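Local coordinates for protein ribonucleoside triphosphate reductase (Lactobacillus leichmannii, PDB 1L1L) that catalyses the adenosylcobalamin-dependent reduction of ribonucleoside triphosphates to 2'-deoxyribonucleoside triphosphates, as a class II ribonucleotide reductase that is an allosterically regulated monomer, at residues 125-129 / 142-148; 128-134 / 456-461; 150-154 / 304-308; 234-238 / 284-289. All blocks are in the same frame, centred on the assembly; numbering follows the deposited sequence.

The four contacts form one connected region, in which contacts 1 and 3 join the others; contacts 2 and 4 do not touch. Contacts 1 and 2 share K128 and Y129, with centres about 11 Å apart; the strand 144-145 of contact 1 then leads into helix 148-158, which carries one half of contact 3. Contact 4, between helices 224-236 and 275-289, lies about 12 Å from contact 3 between centres, and helix 298-313 follows its second helix. In sequence, contact 2 spans contacts 3 and 4, contact 4 lies within the span of contact 3, and contact 1 closes before either opens. Helices 148-158, 224-236, 275-289 and 298-313 thus pack as one continuous cluster.

Contact 1 of 4, residues 125-129 / 142-148; sequences RPQKY and QEKAVSM
Q127 and A145 pair as the hydrogen-bonded residues of a short two-stranded antiparallel sheet, strands 127-128 and 144-145, whose second strand runs through a type I turn (A145 to M148) into helix 148-158. Two backbone bonds fasten the pair: A145 N to Q127 O at 2.8 Å, nearly straight, and the longer Q127 N to A145 O at 3.2 Å. Polar side chains add two more links. K128, its chain fully extended beyond CG, runs alongside Q142 and places NZ 3.1 Å from Q142 OE1. The Y129 hydroxyl lies 2.7 Å from S147 OG, near the plane of the tyrosine ring; S151 also bonds to this hydroxyl, and D236 to S147 OG, so a buried polar cluster ties the two-stranded sheet to helices 148-158 and 224-236.

Apolar contacts concentrate on M148. With CG anti to the backbone N (chi1 -170°) and a bend at chi2, its chain passes over the Y129 ring and crosses Q127, SD coming 3.9 Å from Q127 CB. The amide of Q127 itself is held by N415 through OE1. P126 and V146 lie side by side, and A145 CB meets the tyrosine's edge at CE1. Over one ring face, offset toward the rim, M148 CG makes a CH-pi contact 4.1 Å from the Y129 centroid.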
# COMPACT_ATOMS: atom_id res chain seq x y z
N ARG A 125 -10.37 10.19 -16.08
CA ARG A 125 -11.23 11.01 -16.91
C ARG A 125 -10.60 12.39 -16.97
O ARG A 125 -9.97 12.83 -16.00
CB ARG A 125 -12.63 11.12 -16.31
CG ARG A 125 -12.67 11.72 -14.92
CD ARG A 125 -14.09 12.09 -14.53
NE ARG A 125 -14.25 12.40 -13.11
CZ ARG A 125 -14.54 11.50 -12.18
NH1 ARG A 125 -14.72 10.22 -12.51
NH2 ARG A 125 -14.67 11.87 -10.91
N PRO A 126 -10.75 13.11 -18.10
CA PRO A 126 -10.15 14.44 -18.18
C PRO A 126 -10.56 15.27 -16.96
O PRO A 126 -11.72 15.25 -16.55
CB PRO A 126 -10.72 14.99 -19.49
CG PRO A 126 -10.80 13.73 -20.33
CD PRO A 126 -11.41 12.74 -19.36
N GLN A 127 -9.61 15.99 -16.38
CA GLN A 127 -9.88 16.81 -15.21
C GLN A 127 -8.98 18.03 -15.21
O GLN A 127 -7.98 18.07 -15.92
CB GLN A 127 -9.60 16.02 -13.91
CG GLN A 127 -10.48 14.83 -13.66
CD GLN A 127 -10.07 14.07 -12.41
OE1 GLN A 127 -9.97 14.65 -11.33
NE2 GLN A 127 -9.84 12.77 -12.55
N LYS A 128 -9.33 19.01 -14.39
CA LYS A 128 -8.52 20.22 -14.26
C LYS A 128 -7.43 19.94 -13.23
O LYS A 128 -7.65 19.19 -12.28
CB LYS A 128 -9.38 21.39 -13.77
CG LYS A 128 -9.93 21.19 -12.38
CD LYS A 128 -10.76 22.37 -11.92
CE LYS A 128 -11.24 22.17 -10.48
NZ LYS A 128 -12.08 23.31 -9.98
N TYR A 129 -6.26 20.54 -13.42
CA TYR A 129 -5.16 20.35 -12.48
C TYR A 129 -5.43 21.15 -11.21
O TYR A 129 -4.96 20.80 -10.12
CB TYR A 129 -3.83 20.82 -13.09
CG TYR A 129 -3.17 19.81 -13.99
CD1 TYR A 129 -3.70 19.51 -15.26
CD2 TYR A 129 -2.03 19.14 -13.58
CE1 TYR A 129 -3.09 18.56 -16.08
CE2 TYR A 129 -1.41 18.19 -14.39
CZ TYR A 129 -1.95 17.90 -15.63
OH TYR A 129 -1.34 16.94 -16.40
N GLN A 142 -8.28 26.16 -13.99
CA GLN A 142 -9.57 25.49 -14.13
C GLN A 142 -9.79 24.78 -15.46
O GLN A 142 -10.90 24.30 -15.72
CB GLN A 142 -10.70 26.49 -13.90
CG GLN A 142 -10.44 27.44 -12.75
CD GLN A 142 -9.92 26.72 -11.53
OE1 GLN A 142 -10.59 25.86 -10.95
NE2 GLN A 142 -8.70 27.07 -11.12
N GLU A 143 -8.76 24.70 -16.29
CA GLU A 143 -8.87 24.05 -17.59
C GLU A 143 -8.65 22.54 -17.53
O GLU A 143 -7.60 22.08 -17.09
CB GLU A 143 -7.88 24.68 -18.57
CG GLU A 143 -7.87 24.04 -19.95
CD GLU A 143 -6.95 24.76 -20.91
OE1 GLU A 143 -6.82 24.29 -22.06
OE2 GLU A 143 -6.36 25.79 -20.52
N LYS A 144 -9.64 21.78 -17.99
CA LYS A 144 -9.56 20.32 -17.98
C LYS A 144 -8.60 19.77 -19.03
O LYS A 144 -8.55 20.26 -20.17
CB LYS A 144 -10.96 19.72 -18.21
CG LYS A 144 -11.96 20.05 -17.11
CD LYS A 144 -13.22 19.22 -17.25
CE LYS A 144 -14.20 19.49 -16.12
NZ LYS A 144 -15.35 18.54 -16.16
N ALA A 145 -7.84 18.75 -18.65
CA ALA A 145 -6.87 18.14 -19.55
C ALA A 145 -6.89 16.63 -19.44
O ALA A 145 -7.08 16.07 -18.36
CB ALA A 145 -5.47 18.66 -19.23
N VAL A 146 -6.68 15.96 -20.57
CA VAL A 146 -6.67 14.51 -20.61
C VAL A 146 -5.53 13.92 -19.77
O VAL A 146 -5.65 12.82 -19.24
CB VAL A 146 -6.51 14.01 -22.05
CG1 VAL A 146 -6.36 12.50 -22.07
CG2 VAL A 146 -7.71 14.43 -22.88
N SER A 147 -4.44 14.68 -19.66
CA SER A 147 -3.26 14.24 -18.92
C SER A 147 -3.36 14.31 -17.39
O SER A 147 -2.59 13.66 -16.70
CB SER A 147 -2.05 15.07 -19.36
OG SER A 147 -2.20 16.41 -18.94
N MET A 148 -4.29 15.10 -16.87
CA MET A 148 -4.40 15.26 -15.42
C MET A 148 -4.37 13.97 -14.57
O MET A 148 -3.47 13.80 -13.75
CB MET A 148 -5.64 16.09 -15.08
CG MET A 148 -5.73 16.51 -13.61
SD MET A 148 -6.08 15.12 -12.47
CE MET A 148 -6.32 16.01 -10.89
O HOH W 1 -13.61 15.78 -14.98
O HOH W 2 -5.54 22.23 -15.85

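Contact 2 of 4, residues 128-134 / 456-461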
# COMPACT_ATOMS: atom_id res chain seq x y z
N LYS A 128 -9.33 19.01 -14.39
CA LYS A 128 -8.52 20.22 -14.26
C LYS A 128 -7.43 19.94 -13.23
O LYS A 128 -7.65 19.19 -12.28
CB LYS A 128 -9.38 21.39 -13.77
CG LYS A 128 -9.93 21.19 -12.38
CD LYS A 128 -10.76 22.37 -11.92
CE LYS A 128 -11.24 22.17 -10.48
NZ LYS A 128 -12.08 23.31 -9.98
N TYR A 129 -6.26 20.54 -13.42
CA TYR A 129 -5.16 20.35 -12.48
C TYR A 129 -5.43 21.15 -11.21
O TYR A 129 -4.96 20.80 -10.12
CB TYR A 129 -3.83 20.82 -13.09
CG TYR A 129 -3.17 19.81 -13.99
CD1 TYR A 129 -3.70 19.51 -15.26
CD2 TYR A 129 -2.03 19.14 -13.58
CE1 TYR A 129 -3.09 18.56 -16.08
CE2 TYR A 129 -1.41 18.19 -14.39
CZ TYR A 129 -1.95 17.90 -15.63
OH TYR A 129 -1.34 16.94 -16.40
N GLY A 130 -6.20 22.22 -11.37
CA GLY A 130 -6.52 23.07 -10.23
C GLY A 130 -5.25 23.72 -9.73
O GLY A 130 -4.19 23.59 -10.35
N ASP A 131 -5.34 24.42 -8.60
CA ASP A 131 -4.17 25.08 -8.03
C ASP A 131 -3.34 24.06 -7.26
O ASP A 131 -3.51 23.90 -6.05
CB ASP A 131 -4.59 26.23 -7.11
CG ASP A 131 -3.40 27.03 -6.60
OD1 ASP A 131 -2.52 27.38 -7.41
OD2 ASP A 131 -3.36 27.33 -5.38
N SER A 132 -2.46 23.37 -7.97
CA SER A 132 -1.61 22.35 -7.37
C SER A 132 -0.15 22.68 -7.64
O SER A 132 0.16 23.57 -8.44
CB SER A 132 -1.95 20.99 -7.97
OG SER A 132 -3.34 20.71 -7.88
N LYS A 133 0.74 21.96 -6.98
CA LYS A 133 2.18 22.17 -7.16
C LYS A 133 2.59 21.93 -8.61
O LYS A 133 3.49 22.60 -9.13
CB LYS A 133 2.96 21.25 -6.22
CG LYS A 133 3.24 21.87 -4.85
CD LYS A 133 1.99 22.50 -4.24
CE LYS A 133 2.32 23.21 -2.93
NZ LYS A 133 3.42 24.20 -3.10
N ILE A 134 1.94 20.97 -9.26
CA ILE A 134 2.23 20.64 -10.65
C ILE A 134 1.10 21.15 -11.55
O ILE A 134 -0.06 20.78 -11.38
CB ILE A 134 2.37 19.13 -10.86
CG1 ILE A 134 3.54 18.59 -10.04
CG2 ILE A 134 2.56 18.83 -12.33
CD1 ILE A 134 3.71 17.09 -10.10
N ASP A 456 0.02 18.28 -2.02
CA ASP A 456 0.28 19.00 -3.27
C ASP A 456 -0.89 19.21 -4.23
O ASP A 456 -0.91 20.20 -4.96
CB ASP A 456 1.41 18.31 -4.05
CG ASP A 456 2.72 18.25 -3.27
OD1 ASP A 456 3.02 19.18 -2.49
OD2 ASP A 456 3.45 17.27 -3.45
N TRP A 457 -1.85 18.30 -4.25
CA TRP A 457 -2.98 18.44 -5.17
C TRP A 457 -4.22 19.07 -4.58
O TRP A 457 -4.66 18.70 -3.48
CB TRP A 457 -3.34 17.09 -5.79
CG TRP A 457 -2.23 16.52 -6.57
CD1 TRP A 457 -1.15 15.85 -6.09
CD2 TRP A 457 -2.04 16.62 -7.98
NE1 TRP A 457 -0.30 15.52 -7.11
CE2 TRP A 457 -0.82 15.98 -8.29
CE3 TRP A 457 -2.78 17.20 -9.02
CZ2 TRP A 457 -0.33 15.90 -9.59
CZ3 TRP A 457 -2.29 17.11 -10.32
CH2 TRP A 457 -1.08 16.46 -10.59
N GLU A 458 -4.80 20.01 -5.32
CA GLU A 458 -5.99 20.69 -4.86
C GLU A 458 -7.11 19.72 -4.54
O GLU A 458 -7.73 19.81 -3.48
CB GLU A 458 -6.48 21.68 -5.91
CG GLU A 458 -7.68 22.48 -5.42
CD GLU A 458 -8.27 23.37 -6.49
OE1 GLU A 458 -8.86 22.83 -7.46
OE2 GLU A 458 -8.13 24.61 -6.37
N ILE A 459 -7.37 18.79 -5.45
CA ILE A 459 -8.44 17.84 -5.25
C ILE A 459 -8.27 17.01 -3.97
O ILE A 459 -9.25 16.64 -3.33
CB ILE A 459 -8.57 16.90 -6.46
CG1 ILE A 459 -9.82 16.03 -6.31
CG2 ILE A 459 -7.31 16.05 -6.62
CD1 ILE A 459 -10.13 15.18 -7.51
N SER A 460 -7.03 16.72 -3.60
CA SER A 460 -6.76 15.94 -2.39
C SER A 460 -7.05 16.80 -1.16
O SER A 460 -7.68 16.34 -0.20
CB SER A 460 -5.30 15.47 -2.37
OG SER A 460 -4.99 14.66 -3.49
N ARG A 461 -6.59 18.05 -1.18
CA ARG A 461 -6.82 18.96 -0.06
C ARG A 461 -8.32 19.11 0.22
O ARG A 461 -8.77 18.99 1.36
CB ARG A 461 -6.22 20.34 -0.34
CG ARG A 461 -4.69 20.38 -0.36
CD ARG A 461 -4.14 21.81 -0.25
NE ARG A 461 -4.44 22.63 -1.41
CZ ARG A 461 -3.61 22.82 -2.43
NH1 ARG A 461 -2.41 22.26 -2.43
NH2 ARG A 461 -3.98 23.58 -3.45
O HOH W 3 -6.38 18.81 -8.32
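S132 and W457 bring the two backbones nearest each other, their CA atoms 4.7 Å apart, where an irregular loop passes the first turn of helix 458-467. W457 occupies the N-cap position, just before that turn. K133 N donates to D456 O at 3.1 Å, and an inverse gamma turn is centred on D131, whose carbonyl O is taken by R461. Water 3 adds a bridge from Y129 O to I459 N.

S132 is the pivot among the side chains. Its OG, anti to its own carbonyl carbon (chi1 -53°), accepts the E458 amide at 3.0 Å in an almost straight bond (171°) and also bonds to Y129 O at 2.8 Å. R461 bends at chi3 to set NH2 in line with the D131 C=O, 2.7 Å from D131 O, though the bond is bent at the hydrogen (136°); Y455 O takes NH1. E458, extended, lays its carboxylate against G130, OE1 3.6 Å from G130 CA. K133 crosses D456 at about a right angle, its CG against OD1, while D456 OD2 forms a salt bridge with K159. W457 CZ3 lies 3.8 Å from Y129 CD2, the rings meeting obliquely. I134 CD1 approaches W457 CZ2, and the indole NE1 goes to D155.

This is helix N-terminal capping from outside: S132 OG, in the loop after strand 127-128, accepts the first-turn amide E458 N beside the N-cap residue W457.

Contact 3 of 4, residues 150-154 / 304-308; sequences FSFLF and ICNLI. Unlike the reference sequence in segment 150-154: F152 (reference Cys).
F150 and I304 are brought together by their first torsions. F150 has CG anti to its carbonyl carbon (chi1 -60°), which carries its ring across to the other helix, where I304 turns CG2, the branch anti to the backbone N, to meet it. I308 repeats the choice: its CG2 also stands anti to the backbone N, and its CG1 branch, in extended form (chi2 177°), sends CD1 toward F150.

F150 and I304 cross at about a right angle, with I304 CG2 3.6 Å from F150 CD1. C305 SG lies beside the same ring, 3.9 Å from F150 CE1, in an oblique sulfur-aromatic contact. The two I308 branches divide the remaining work: CD1 rests 4.1 Å from F150 CB, whereas CG2 fits between L153 and F154, 3.8 Å from L153 CD2 and 3.4 Å from F154 CD1. L153 crosses I308 obliquely and also has CD1 4.2 Å from C305 SG. All six touching residues are buried, and the interface is held entirely by apolar and sulfur contacts.

L153 and C305 both reach F165 of strand 162-166, F154 meets M280, and I304 meets L288. The helix axes are 10.2 Å apart and cross at -28°. Helix 148-158 links the parallel neighbouring strands 119-123 and 162-166 in a beta-alpha-beta crossover, and helix 298-313 precedes parallel strand 322-327, so both probably pack on the same sheet.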
# COMPACT_ATOMS: atom_id res chain seq x y z
N PHE A 150 -3.40 11.07 -15.21
CA PHE A 150 -2.17 10.31 -15.42
C PHE A 150 -1.03 11.00 -14.68
O PHE A 150 -0.10 10.33 -14.19
CB PHE A 150 -1.83 10.23 -16.91
CG PHE A 150 -2.88 9.54 -17.73
CD1 PHE A 150 -2.98 8.15 -17.74
CD2 PHE A 150 -3.79 10.29 -18.47
CE1 PHE A 150 -3.97 7.51 -18.48
CE2 PHE A 150 -4.79 9.65 -19.21
CZ PHE A 150 -4.88 8.26 -19.21
N SER A 151 -1.09 12.33 -14.63
CA SER A 151 -0.06 13.10 -13.94
C SER A 151 -0.15 12.83 -12.44
O SER A 151 0.87 12.73 -11.75
CB SER A 151 -0.23 14.59 -14.21
OG SER A 151 0.06 14.89 -15.56
N PHE A 152 -1.39 12.74 -11.95
CA PHE A 152 -1.64 12.48 -10.53
C PHE A 152 -1.06 11.12 -10.18
O PHE A 152 -0.30 10.98 -9.22
CB PHE A 152 -3.15 12.48 -10.25
CG PHE A 152 -3.48 12.22 -8.81
CD1 PHE A 152 -3.46 13.26 -7.88
CD2 PHE A 152 -3.72 10.93 -8.36
CE1 PHE A 152 -3.67 13.02 -6.52
CE2 PHE A 152 -3.92 10.67 -7.00
CZ PHE A 152 -3.89 11.71 -6.09
N LEU A 153 -1.44 10.11 -10.96
CA LEU A 153 -0.93 8.76 -10.72
C LEU A 153 0.60 8.70 -10.80
O LEU A 153 1.24 8.12 -9.92
CB LEU A 153 -1.55 7.79 -11.73
CG LEU A 153 -1.04 6.35 -11.71
CD1 LEU A 153 -2.21 5.40 -11.74
CD2 LEU A 153 -0.14 6.12 -12.89
N PHE A 154 1.17 9.31 -11.84
CA PHE A 154 2.61 9.34 -12.07
C PHE A 154 3.32 9.97 -10.85
O PHE A 154 4.31 9.45 -10.34
CB PHE A 154 2.89 10.19 -13.32
CG PHE A 154 4.28 10.01 -13.92
CD1 PHE A 154 5.18 9.08 -13.42
CD2 PHE A 154 4.65 10.77 -15.03
CE1 PHE A 154 6.43 8.91 -14.01
CE2 PHE A 154 5.90 10.62 -15.62
CZ PHE A 154 6.80 9.68 -15.11
N ILE A 304 -1.55 2.76 -20.52
CA ILE A 304 -0.75 3.95 -20.27
C ILE A 304 -0.39 3.99 -18.78
O ILE A 304 0.77 4.19 -18.43
CB ILE A 304 -1.51 5.23 -20.68
CG1 ILE A 304 -1.56 5.31 -22.22
CG2 ILE A 304 -0.84 6.47 -20.13
CD1 ILE A 304 -2.44 6.44 -22.74
N CYS A 305 -1.37 3.76 -17.91
CA CYS A 305 -1.11 3.74 -16.46
C CYS A 305 -0.08 2.68 -16.12
O CYS A 305 0.80 2.89 -15.27
CB CYS A 305 -2.39 3.48 -15.68
SG CYS A 305 -3.52 4.85 -15.71
N ASN A 306 -0.19 1.52 -16.77
CA ASN A 306 0.75 0.44 -16.53
C ASN A 306 2.15 0.80 -16.99
O ASN A 306 3.12 0.46 -16.31
CB ASN A 306 0.31 -0.83 -17.28
CG ASN A 306 -0.97 -1.45 -16.72
OD1 ASN A 306 -1.41 -2.50 -17.20
ND2 ASN A 306 -1.58 -0.79 -15.71
N LEU A 307 2.26 1.45 -18.15
CA LEU A 307 3.55 1.85 -18.70
C LEU A 307 4.23 2.83 -17.74
O LEU A 307 5.45 2.80 -17.57
CB LEU A 307 3.37 2.50 -20.07
CG LEU A 307 2.99 1.55 -21.22
CD1 LEU A 307 2.62 2.35 -22.48
CD2 LEU A 307 4.15 0.61 -21.48
N ILE A 308 3.42 3.70 -17.15
CA ILE A 308 3.92 4.68 -16.19
C ILE A 308 4.45 3.94 -14.96
O ILE A 308 5.60 4.15 -14.53
CB ILE A 308 2.78 5.66 -15.80
CG1 ILE A 308 2.39 6.50 -17.02
CG2 ILE A 308 3.23 6.57 -14.63
CD1 ILE A 308 1.23 7.46 -16.79

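Contact 4 of 4, residues 234-238 / 284-289; sequences LIDLH and VNEVLN
H238 and L288 meet in a contact within the insertion domain region, where the end of helix 224-236 and the residues just after it face the last turns of helix 275-289. The imidazole lies with one face against L288: CB is offset toward the rim and makes a CH-pi contact 3.7 Å from the H238 ring centroid, and the leucine's CD1 reaches ND1 and CE1. The two side chains cross obliquely. Both ring nitrogens are engaged. H238 ND1 donates to L234 O at 2.8 Å, with the acceptor in the ring plane, which fixes the rotation of the ring. At the other end NE2 is hydrogen-bonded to N289, whose side chain crosses the histidine at about a right angle, its amide plane 36° from the ring. The N285 amide lies near, its plane turned 75° from the ring. N285 and N289 also bond to the backbone of I182, through ND2 and OD1 respectively, so their amides are held from a second direction.

L234, with CG anti to the backbone N (chi1 173°), crosses N285 at about a right angle and has CD1 3.3 Å from N285 OD1. The remaining contacts are apolar: L234 CD2 lies 4.3 Å from V284 CG1, and I235 crosses L288 with I235 CG1 4.1 Å from L288 CD1. V284 continues onto helix 298-313 through L307. N289 OD1 accepts the H238 NE2 hydrogen bond at 3.1 Å, 20° out of the ring plane.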
# COMPACT_ATOMS: atom_id res chain seq x y z
N LEU A 234 3.33 15.42 -23.64
CA LEU A 234 3.18 14.39 -24.66
C LEU A 234 1.72 13.96 -24.85
O LEU A 234 1.25 13.82 -25.98
CB LEU A 234 4.01 13.16 -24.30
CG LEU A 234 3.78 11.96 -25.23
CD1 LEU A 234 4.16 12.34 -26.67
CD2 LEU A 234 4.60 10.78 -24.76
N ILE A 235 1.02 13.73 -23.74
CA ILE A 235 -0.37 13.32 -23.80
C ILE A 235 -1.29 14.43 -24.32
O ILE A 235 -2.05 14.21 -25.27
CB ILE A 235 -0.88 12.88 -22.40
CG1 ILE A 235 -0.18 11.58 -21.98
CG2 ILE A 235 -2.38 12.69 -22.43
CD1 ILE A 235 -0.45 11.18 -20.52
N ASP A 236 -1.23 15.60 -23.71
CA ASP A 236 -2.08 16.71 -24.10
C ASP A 236 -1.93 17.18 -25.56
O ASP A 236 -2.83 17.85 -26.09
CB ASP A 236 -1.89 17.91 -23.15
CG ASP A 236 -2.44 17.65 -21.75
OD1 ASP A 236 -3.48 16.98 -21.61
OD2 ASP A 236 -1.85 18.15 -20.76
N LEU A 237 -0.82 16.84 -26.21
CA LEU A 237 -0.60 17.25 -27.60
C LEU A 237 -1.37 16.37 -28.58
O LEU A 237 -1.34 16.60 -29.80
CB LEU A 237 0.89 17.19 -27.96
CG LEU A 237 1.80 18.29 -27.40
CD1 LEU A 237 3.20 18.08 -27.93
CD2 LEU A 237 1.27 19.67 -27.81
N HIS A 238 -2.04 15.35 -28.07
CA HIS A 238 -2.81 14.46 -28.92
C HIS A 238 -4.25 14.94 -29.03
O HIS A 238 -5.03 14.38 -29.80
CB HIS A 238 -2.79 13.03 -28.36
CG HIS A 238 -1.51 12.28 -28.60
ND1 HIS A 238 -0.35 12.56 -27.91
CD2 HIS A 238 -1.22 11.27 -29.44
CE1 HIS A 238 0.60 11.74 -28.32
NE2 HIS A 238 0.11 10.95 -29.25
N VAL A 284 4.03 5.05 -24.56
CA VAL A 284 2.82 5.79 -24.26
C VAL A 284 2.36 6.56 -25.50
O VAL A 284 1.16 6.81 -25.71
CB VAL A 284 3.06 6.79 -23.09
CG1 VAL A 284 1.98 7.84 -23.03
CG2 VAL A 284 3.11 6.02 -21.78
N ASN A 285 3.31 6.93 -26.34
CA ASN A 285 2.97 7.67 -27.55
C ASN A 285 2.35 6.69 -28.55
O ASN A 285 1.39 7.03 -29.23
CB ASN A 285 4.23 8.34 -28.11
CG ASN A 285 3.91 9.41 -29.14
OD1 ASN A 285 3.00 10.23 -28.95
ND2 ASN A 285 4.66 9.41 -30.23
N GLU A 286 2.89 5.48 -28.62
CA GLU A 286 2.36 4.48 -29.54
C GLU A 286 0.89 4.20 -29.23
O GLU A 286 0.04 4.26 -30.12
CB GLU A 286 3.15 3.18 -29.47
CG GLU A 286 4.55 3.28 -30.05
CD GLU A 286 5.25 1.94 -30.12
OE1 GLU A 286 5.53 1.36 -29.04
OE2 GLU A 286 5.52 1.47 -31.25
N VAL A 287 0.60 3.88 -27.97
CA VAL A 287 -0.78 3.60 -27.57
C VAL A 287 -1.69 4.73 -28.01
O VAL A 287 -2.81 4.50 -28.48
CB VAL A 287 -0.91 3.44 -26.04
CG1 VAL A 287 -2.38 3.32 -25.66
CG2 VAL A 287 -0.13 2.22 -25.57
N LEU A 288 -1.22 5.97 -27.86
CA LEU A 288 -2.01 7.12 -28.25
C LEU A 288 -2.09 7.26 -29.78
O LEU A 288 -3.17 7.47 -30.32
CB LEU A 288 -1.44 8.40 -27.64
CG LEU A 288 -1.58 8.54 -26.12
CD1 LEU A 288 -0.71 9.69 -25.61
CD2 LEU A 288 -3.05 8.79 -25.77
N ASN A 289 -0.95 7.13 -30.45
CA ASN A 289 -0.92 7.24 -31.92
C ASN A 289 -1.74 6.14 -32.58
O ASN A 289 -2.51 6.40 -33.51
CB ASN A 289 0.53 7.18 -32.44
CG ASN A 289 1.30 8.46 -32.21
OD1 ASN A 289 0.73 9.50 -31.87
ND2 ASN A 289 2.62 8.40 -32.40